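Local coordinates for protein 4-alpha-glucanotransferase (Streptococcus agalactiae, PDB 6M6T) that belongs to the amylomaltase (disproportionating enzyme) family of 4-alpha-glucanotransferases, built around a TIM-barrel fold, at residues 129-143 and 186-200. Sequence-based numbering, arbitrary orientation.
Sequences MLSDFLQEEKWVTDF and KYHEVTQYFFYKQWF
An aromatic cluster of Phe133, Trp139, Tyr193 and Tyr196 joins helix 126-134 and the turn at 137-140 to the long helix 182-208, in a helical region inserted between strands 43-45 and 212-217 of the barrel. Helix segments 129-134 and 186-200 cross at 77° with their axes 10.3 Å apart. Phe133, its CG anti to the backbone N (chi1 170°), lays one ring face against the long helix: Tyr193 CA sits over that face, 3.9 Å from the ring centroid in a CH-pi contact, and the Tyr193 ring turns its edge to the same ring in a T-shaped pair with planes 77° apart. The rim atom Phe133 CE1 meets Tyr196 CB at 3.7 Å. Farther along, Trp139 CZ2 lies 3.7 Å from Tyr196 CZ, while Gln192 OE1 comes to the indole edge, near its plane, 3.5 Å from CH2. The polar ends of Gln192 and Tyr196 are held by the loop at Val65 and Gly67: Gln192 OE1 accepts from Gly67 N, and Tyr196 OH bonds to Val65 O. On the other flank Leu130 is a knob among Lys186, Glu189, Val190 and Tyr193, its CD2 3.8 Å from Val190 CG2. Glu189 answers as a knob among Leu130, Leu134 and, from the start of helix 140-152, Val140 and Thr141; its CG packs 3.6 Å from Val140 CG1, and its carboxylate lies beside Thr141, with OE1 in a salt bridge to Lys186 NZ of the same helix, 3.0 Å long. Aromatic and aliphatic packing thus holds the two segments together, Glu189 OE1 being paired within helix 182-208; the Lys186 ammonium would be expected to offset the charge of the buried Glu189.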
loop_
_atom_site.group_PDB
_atom_site.type_symbol
_atom_site.label_atom_id
_atom_site.label_comp_id
_atom_site.label_asym_id
_atom_site.label_seq_id
_atom_site.Cartn_x
_atom_site.Cartn_y
_atom_site.Cartn_z
ATOM N N MET A 129 -0.251 27.693 -10.970
ATOM C CA MET A 129 0.058 26.747 -9.906
ATOM C C MET A 129 -0.093 25.321 -10.411
ATOM O O MET A 129 0.775 24.471 -10.167
ATOM C CB MET A 129 -0.853 26.982 -8.696
ATOM C CG MET A 129 -0.944 28.438 -8.244
ATOM S SD MET A 129 -1.867 28.759 -6.710
ATOM C CE MET A 129 -2.630 27.173 -6.394
ATOM N N LEU A 130 -1.173 25.058 -11.153
ATOM C CA LEU A 130 -1.422 23.707 -11.642
ATOM C C LEU A 130 -0.343 23.269 -12.630
ATOM O O LEU A 130 0.120 22.121 -12.593
ATOM C CB LEU A 130 -2.807 23.639 -12.279
ATOM C CG LEU A 130 -3.137 22.397 -13.103
ATOM C CD1 LEU A 130 -2.995 21.132 -12.269
ATOM C CD2 LEU A 130 -4.549 22.518 -13.659
ATOM N N SER A 131 0.081 24.172 -13.513
ATOM C CA SER A 131 1.099 23.810 -14.489
ATOM C C SER A 131 2.461 23.667 -13.823
ATOM O O SER A 131 3.211 22.730 -14.124
ATOM C CB SER A 131 1.139 24.844 -15.624
ATOM O OG SER A 131 2.191 25.787 -15.454
ATOM N N ASP A 132 2.790 24.574 -12.898
ATOM C CA ASP A 132 3.986 24.396 -12.077
ATOM C C ASP A 132 3.982 23.051 -11.357
ATOM O O ASP A 132 5.049 22.525 -11.021
ATOM C CB ASP A 132 4.096 25.534 -11.059
ATOM C CG ASP A 132 5.250 26.479 -11.346
ATOM O OD1 ASP A 132 6.117 26.140 -12.192
ATOM O OD2 ASP A 132 5.297 27.556 -10.706
ATOM N N PHE A 133 2.794 22.499 -11.085
ATOM C CA PHE A 133 2.688 21.145 -10.541
ATOM C C PHE A 133 2.963 20.083 -11.609
ATOM O O PHE A 133 3.744 19.148 -11.382
ATOM C CB PHE A 133 1.303 20.948 -9.924
ATOM C CG PHE A 133 0.998 19.528 -9.552
ATOM C CD1 PHE A 133 1.673 18.911 -8.508
ATOM C CD2 PHE A 133 0.035 18.809 -10.247
ATOM C CE1 PHE A 133 1.389 17.602 -8.160
ATOM C CE2 PHE A 133 -0.259 17.500 -9.911
ATOM C CZ PHE A 133 0.421 16.892 -8.870
ATOM N N LEU A 134 2.320 20.200 -12.782
ATOM C CA LEU A 134 2.493 19.182 -13.823
ATOM C C LEU A 134 3.933 19.089 -14.307
ATOM O O LEU A 134 4.316 18.078 -14.916
ATOM C CB LEU A 134 1.579 19.457 -15.017
ATOM C CG LEU A 134 0.091 19.530 -14.707
ATOM C CD1 LEU A 134 -0.644 20.124 -15.888
ATOM C CD2 LEU A 134 -0.440 18.172 -14.350
ATOM N N GLN A 135 4.735 20.125 -14.061
ATOM C CA GLN A 135 6.121 20.079 -14.497
ATOM C C GLN A 135 6.965 19.182 -13.594
ATOM O O GLN A 135 7.943 18.589 -14.056
ATOM C CB GLN A 135 6.702 21.499 -14.572
ATOM C CG GLN A 135 8.051 21.524 -15.278
ATOM C CD GLN A 135 8.365 22.831 -15.981
ATOM O OE1 GLN A 135 7.727 23.861 -15.730
ATOM N NE2 GLN A 135 9.363 22.794 -16.879
ATOM N N GLU A 136 6.599 19.051 -12.319
ATOM C CA GLU A 136 7.311 18.159 -11.412
ATOM C C GLU A 136 6.743 16.750 -11.401
ATOM O O GLU A 136 7.472 15.796 -11.133
ATOM C CB GLU A 136 7.317 18.737 -9.984
ATOM C CG GLU A 136 7.887 20.164 -9.904
ATOM C CD GLU A 136 7.539 20.907 -8.622
ATOM O OE1 GLU A 136 6.845 21.946 -8.718
ATOM O OE2 GLU A 136 7.969 20.469 -7.531
ATOM N N GLU A 137 5.456 16.595 -11.655
ATOM C CA GLU A 137 4.850 15.280 -11.848
ATOM C C GLU A 137 4.348 15.248 -13.294
ATOM O O GLU A 137 3.198 15.581 -13.587
ATOM C CB GLU A 137 3.713 15.021 -10.836
ATOM C CG GLU A 137 3.983 15.544 -9.436
ATOM C CD GLU A 137 4.982 14.691 -8.643
ATOM O OE1 GLU A 137 5.439 13.650 -9.174
ATOM O OE2 GLU A 137 5.307 15.068 -7.482
ATOM N N LYS A 138 5.231 14.869 -14.217
ATOM C CA LYS A 138 4.903 14.983 -15.634
ATOM C C LYS A 138 3.937 13.898 -16.109
ATOM O O LYS A 138 3.335 14.052 -17.174
ATOM C CB LYS A 138 6.190 14.970 -16.463
ATOM C CG LYS A 138 7.163 16.066 -16.066
ATOM C CD LYS A 138 8.061 16.493 -17.225
ATOM C CE LYS A 138 8.700 17.841 -16.928
ATOM N NZ LYS A 138 9.995 18.096 -17.608
ATOM N N TRP A 139 3.757 12.824 -15.329
ATOM C CA TRP A 139 2.875 11.694 -15.636
ATOM C C TRP A 139 1.403 12.019 -15.478
ATOM O O TRP A 139 0.573 11.135 -15.751
ATOM C CB TRP A 139 3.182 10.503 -14.715
ATOM C CG TRP A 139 3.095 10.895 -13.243
ATOM C CD1 TRP A 139 4.140 11.236 -12.421
ATOM C CD2 TRP A 139 1.901 11.045 -12.445
ATOM N NE1 TRP A 139 3.675 11.554 -11.170
ATOM C CE2 TRP A 139 2.309 11.446 -11.158
ATOM C CE3 TRP A 139 0.534 10.860 -12.692
ATOM C CZ2 TRP A 139 1.403 11.674 -10.133
ATOM C CZ3 TRP A 139 -0.353 11.083 -11.683
ATOM C CH2 TRP A 139 0.079 11.484 -10.414
ATOM N N VAL A 140 1.054 13.219 -15.004
ATOM C CA VAL A 140 -0.307 13.436 -14.523
ATOM C C VAL A 140 -1.297 13.411 -15.674
ATOM O O VAL A 140 -2.256 12.639 -15.656
ATOM C CB VAL A 140 -0.421 14.745 -13.723
ATOM C CG1 VAL A 140 -1.852 14.942 -13.274
ATOM C CG2 VAL A 140 0.464 14.707 -12.514
ATOM N N THR A 141 -1.044 14.219 -16.711
ATOM C CA THR A 141 -2.070 14.487 -17.721
ATOM C C THR A 141 -2.517 13.217 -18.441
ATOM O O THR A 141 -3.699 13.068 -18.756
ATOM C CB THR A 141 -1.572 15.535 -18.728
ATOM O OG1 THR A 141 -0.486 14.998 -19.495
ATOM C CG2 THR A 141 -1.094 16.782 -18.005
ATOM N N ASP A 142 -1.604 12.282 -18.710
ATOM C CA ASP A 142 -2.071 11.125 -19.470
ATOM C C ASP A 142 -2.784 10.121 -18.581
ATOM O O ASP A 142 -3.678 9.405 -19.056
ATOM C CB ASP A 142 -0.932 10.480 -20.268
ATOM C CG ASP A 142 -1.059 10.763 -21.799
ATOM O OD1 ASP A 142 -2.208 10.876 -22.314
ATOM O OD2 ASP A 142 -0.016 10.896 -22.487
ATOM N N PHE A 143 -2.477 10.110 -17.285
ATOM C CA PHE A 143 -3.347 9.403 -16.354
ATOM C C PHE A 143 -4.722 10.063 -16.292
ATOM O O PHE A 143 -5.746 9.377 -16.169
ATOM C CB PHE A 143 -2.721 9.348 -14.960
ATOM C CG PHE A 143 -3.731 9.180 -13.869
ATOM C CD1 PHE A 143 -4.208 7.919 -13.552
ATOM C CD2 PHE A 143 -4.237 10.291 -13.182
ATOM C CE1 PHE A 143 -5.156 7.753 -12.556
ATOM C CE2 PHE A 143 -5.199 10.137 -12.198
ATOM C CZ PHE A 143 -5.659 8.869 -11.879
ATOM N N LYS A 186 -9.133 17.939 -16.984
ATOM C CA LYS A 186 -8.640 18.933 -16.034
ATOM C C LYS A 186 -9.117 18.630 -14.617
ATOM O O LYS A 186 -8.383 18.871 -13.652
ATOM C CB LYS A 186 -9.072 20.338 -16.461
ATOM C CG LYS A 186 -8.318 21.459 -15.778
ATOM C CD LYS A 186 -7.900 22.560 -16.755
ATOM C CE LYS A 186 -6.644 22.200 -17.542
ATOM N NZ LYS A 186 -5.527 21.772 -16.660
ATOM N N TYR A 187 -10.328 18.078 -14.472
ATOM C CA TYR A 187 -10.774 17.655 -13.149
ATOM C C TYR A 187 -9.754 16.726 -12.490
ATOM O O TYR A 187 -9.359 16.935 -11.334
ATOM C CB TYR A 187 -12.144 16.974 -13.235
ATOM C CG TYR A 187 -12.442 16.183 -11.994
ATOM C CD1 TYR A 187 -12.056 14.840 -11.887
ATOM C CD2 TYR A 187 -13.056 16.783 -10.899
ATOM C CE1 TYR A 187 -12.282 14.112 -10.732
ATOM C CE2 TYR A 187 -13.291 16.059 -9.728
ATOM C CZ TYR A 187 -12.905 14.723 -9.652
ATOM O OH TYR A 187 -13.132 13.986 -8.507
ATOM N N HIS A 188 -9.326 15.682 -13.212
ATOM C CA HIS A 188 -8.468 14.657 -12.617
ATOM C C HIS A 188 -7.059 15.169 -12.393
ATOM O O HIS A 188 -6.400 14.769 -11.421
ATOM C CB HIS A 188 -8.420 13.421 -13.499
ATOM C CG HIS A 188 -9.676 12.607 -13.472
ATOM N ND1 HIS A 188 -9.998 11.768 -12.424
ATOM C CD2 HIS A 188 -10.677 12.482 -14.377
ATOM C CE1 HIS A 188 -11.148 11.169 -12.684
ATOM N NE2 HIS A 188 -11.580 11.583 -13.863
ATOM N N GLU A 189 -6.587 16.054 -13.273
ATOM C CA GLU A 189 -5.333 16.758 -13.005
ATOM C C GLU A 189 -5.398 17.494 -11.677
ATOM O O GLU A 189 -4.483 17.400 -10.845
ATOM C CB GLU A 189 -5.019 17.748 -14.121
ATOM C CG GLU A 189 -3.989 17.232 -15.091
ATOM C CD GLU A 189 -4.210 17.711 -16.515
ATOM O OE1 GLU A 189 -4.459 18.929 -16.739
ATOM O OE2 GLU A 189 -4.158 16.835 -17.406
ATOM N N VAL A 190 -6.483 18.237 -11.465
ATOM C CA VAL A 190 -6.578 19.088 -10.292
ATOM C C VAL A 190 -6.735 18.238 -9.036
ATOM O O VAL A 190 -6.156 18.544 -7.985
ATOM C CB VAL A 190 -7.721 20.110 -10.479
ATOM C CG1 VAL A 190 -8.043 20.832 -9.179
ATOM C CG2 VAL A 190 -7.359 21.140 -11.566
ATOM N N THR A 191 -7.491 17.144 -9.120
ATOM C CA THR A 191 -7.565 16.274 -7.952
ATOM C C THR A 191 -6.199 15.675 -7.630
ATOM O O THR A 191 -5.853 15.530 -6.452
ATOM C CB THR A 191 -8.622 15.179 -8.133
ATOM O OG1 THR A 191 -8.382 14.445 -9.345
ATOM C CG2 THR A 191 -10.010 15.796 -8.165
ATOM N N GLN A 192 -5.383 15.363 -8.645
ATOM C CA GLN A 192 -4.026 14.900 -8.343
ATOM C C GLN A 192 -3.209 16.004 -7.674
ATOM O O GLN A 192 -2.412 15.732 -6.758
ATOM C CB GLN A 192 -3.331 14.385 -9.609
ATOM C CG GLN A 192 -3.762 12.966 -10.064
ATOM C CD GLN A 192 -3.779 11.926 -8.936
ATOM O OE1 GLN A 192 -2.740 11.575 -8.366
ATOM N NE2 GLN A 192 -4.967 11.417 -8.629
ATOM N N TYR A 193 -3.419 17.258 -8.098
ATOM C CA TYR A 193 -2.734 18.381 -7.460
ATOM C C TYR A 193 -3.123 18.494 -5.990
ATOM O O TYR A 193 -2.265 18.725 -5.122
ATOM C CB TYR A 193 -3.049 19.682 -8.200
ATOM C CG TYR A 193 -2.670 20.950 -7.445
ATOM C CD1 TYR A 193 -1.357 21.422 -7.445
ATOM C CD2 TYR A 193 -3.630 21.686 -6.743
ATOM C CE1 TYR A 193 -1.012 22.582 -6.759
ATOM C CE2 TYR A 193 -3.287 22.845 -6.055
ATOM C CZ TYR A 193 -1.979 23.286 -6.065
ATOM O OH TYR A 193 -1.637 24.433 -5.386
ATOM N N PHE A 194 -4.415 18.323 -5.696
ATOM C CA PHE A 194 -4.889 18.337 -4.315
ATOM C C PHE A 194 -4.210 17.258 -3.497
ATOM O O PHE A 194 -3.677 17.518 -2.409
ATOM C CB PHE A 194 -6.394 18.114 -4.275
ATOM C CG PHE A 194 -7.176 19.277 -4.718
ATOM C CD1 PHE A 194 -6.712 20.562 -4.479
ATOM C CD2 PHE A 194 -8.383 19.101 -5.357
ATOM C CE1 PHE A 194 -7.432 21.651 -4.883
ATOM C CE2 PHE A 194 -9.102 20.179 -5.766
ATOM C CZ PHE A 194 -8.632 21.463 -5.529
ATOM N N PHE A 195 -4.288 16.020 -3.986
ATOM C CA PHE A 195 -3.618 14.903 -3.345
ATOM C C PHE A 195 -2.203 15.272 -2.954
ATOM O O PHE A 195 -1.828 15.182 -1.786
ATOM C CB PHE A 195 -3.589 13.688 -4.269
ATOM C CG PHE A 195 -3.252 12.422 -3.558
ATOM C CD1 PHE A 195 -1.926 12.048 -3.367
ATOM C CD2 PHE A 195 -4.262 11.610 -3.047
ATOM C CE1 PHE A 195 -1.614 10.878 -2.689
ATOM C CE2 PHE A 195 -3.962 10.434 -2.374
ATOM C CZ PHE A 195 -2.638 10.058 -2.195
ATOM N N TYR A 196 -1.397 15.660 -3.936
ATOM C CA TYR A 196 0.019 15.828 -3.645
ATOM C C TYR A 196 0.261 16.996 -2.694
ATOM O O TYR A 196 1.086 16.880 -1.781
ATOM C CB TYR A 196 0.810 15.976 -4.940
ATOM C CG TYR A 196 1.189 14.628 -5.483
ATOM C CD1 TYR A 196 0.203 13.741 -5.913
ATOM C CD2 TYR A 196 2.524 14.217 -5.537
ATOM C CE1 TYR A 196 0.526 12.487 -6.408
ATOM C CE2 TYR A 196 2.862 12.956 -6.027
ATOM C CZ TYR A 196 1.851 12.100 -6.455
ATOM O OH TYR A 196 2.152 10.853 -6.937
ATOM N N LYS A 197 -0.458 18.116 -2.870
ATOM C CA LYS A 197 -0.339 19.248 -1.946
ATOM C C LYS A 197 -0.602 18.818 -0.495
ATOM O O LYS A 197 0.235 19.033 0.399
ATOM C CB LYS A 197 -1.303 20.356 -2.390
ATOM C CG LYS A 197 -1.112 21.730 -1.756
ATOM C CD LYS A 197 -2.457 22.283 -1.265
ATOM C CE LYS A 197 -2.554 23.795 -1.427
ATOM N NZ LYS A 197 -1.344 24.471 -0.883
ATOM N N GLN A 198 -1.740 18.148 -0.263
ATOM C CA GLN A 198 -2.101 17.700 1.084
ATOM C C GLN A 198 -1.134 16.643 1.607
ATOM O O GLN A 198 -0.674 16.718 2.761
ATOM C CB GLN A 198 -3.541 17.179 1.089
ATOM C CG GLN A 198 -4.485 18.213 0.498
ATOM C CD GLN A 198 -5.897 18.162 1.036
ATOM O OE1 GLN A 198 -6.376 17.126 1.489
ATOM N NE2 GLN A 198 -6.586 19.299 0.971
ATOM N N TRP A 199 -0.805 15.653 0.768
ATOM C CA TRP A 199 0.071 14.579 1.207
ATOM C C TRP A 199 1.447 15.105 1.594
ATOM O O TRP A 199 2.020 14.672 2.595
ATOM C CB TRP A 199 0.228 13.506 0.129
ATOM C CG TRP A 199 1.463 12.733 0.438
ATOM C CD1 TRP A 199 2.708 12.900 -0.106
ATOM C CD2 TRP A 199 1.593 11.743 1.450
ATOM N NE1 TRP A 199 3.599 12.044 0.498
ATOM C CE2 TRP A 199 2.935 11.325 1.458
ATOM C CE3 TRP A 199 0.699 11.160 2.347
ATOM C CZ2 TRP A 199 3.401 10.357 2.328
ATOM C CZ3 TRP A 199 1.158 10.188 3.199
ATOM C CH2 TRP A 199 2.498 9.794 3.187
ATOM N N PHE A 200 2.017 16.004 0.802
ATOM C CA PHE A 200 3.346 16.476 1.148
ATOM C C PHE A 200 3.305 17.413 2.345
ATOM O O PHE A 200 4.267 17.454 3.122
ATOM C CB PHE A 200 4.014 17.106 -0.073
ATOM C CG PHE A 200 4.705 16.074 -0.964
ATOM C CD1 PHE A 200 5.680 15.222 -0.433
ATOM C CD2 PHE A 200 4.345 15.920 -2.300
ATOM C CE1 PHE A 200 6.297 14.272 -1.208
ATOM C CE2 PHE A 200 4.959 14.980 -3.087
ATOM C CZ PHE A 200 5.949 14.146 -2.541
#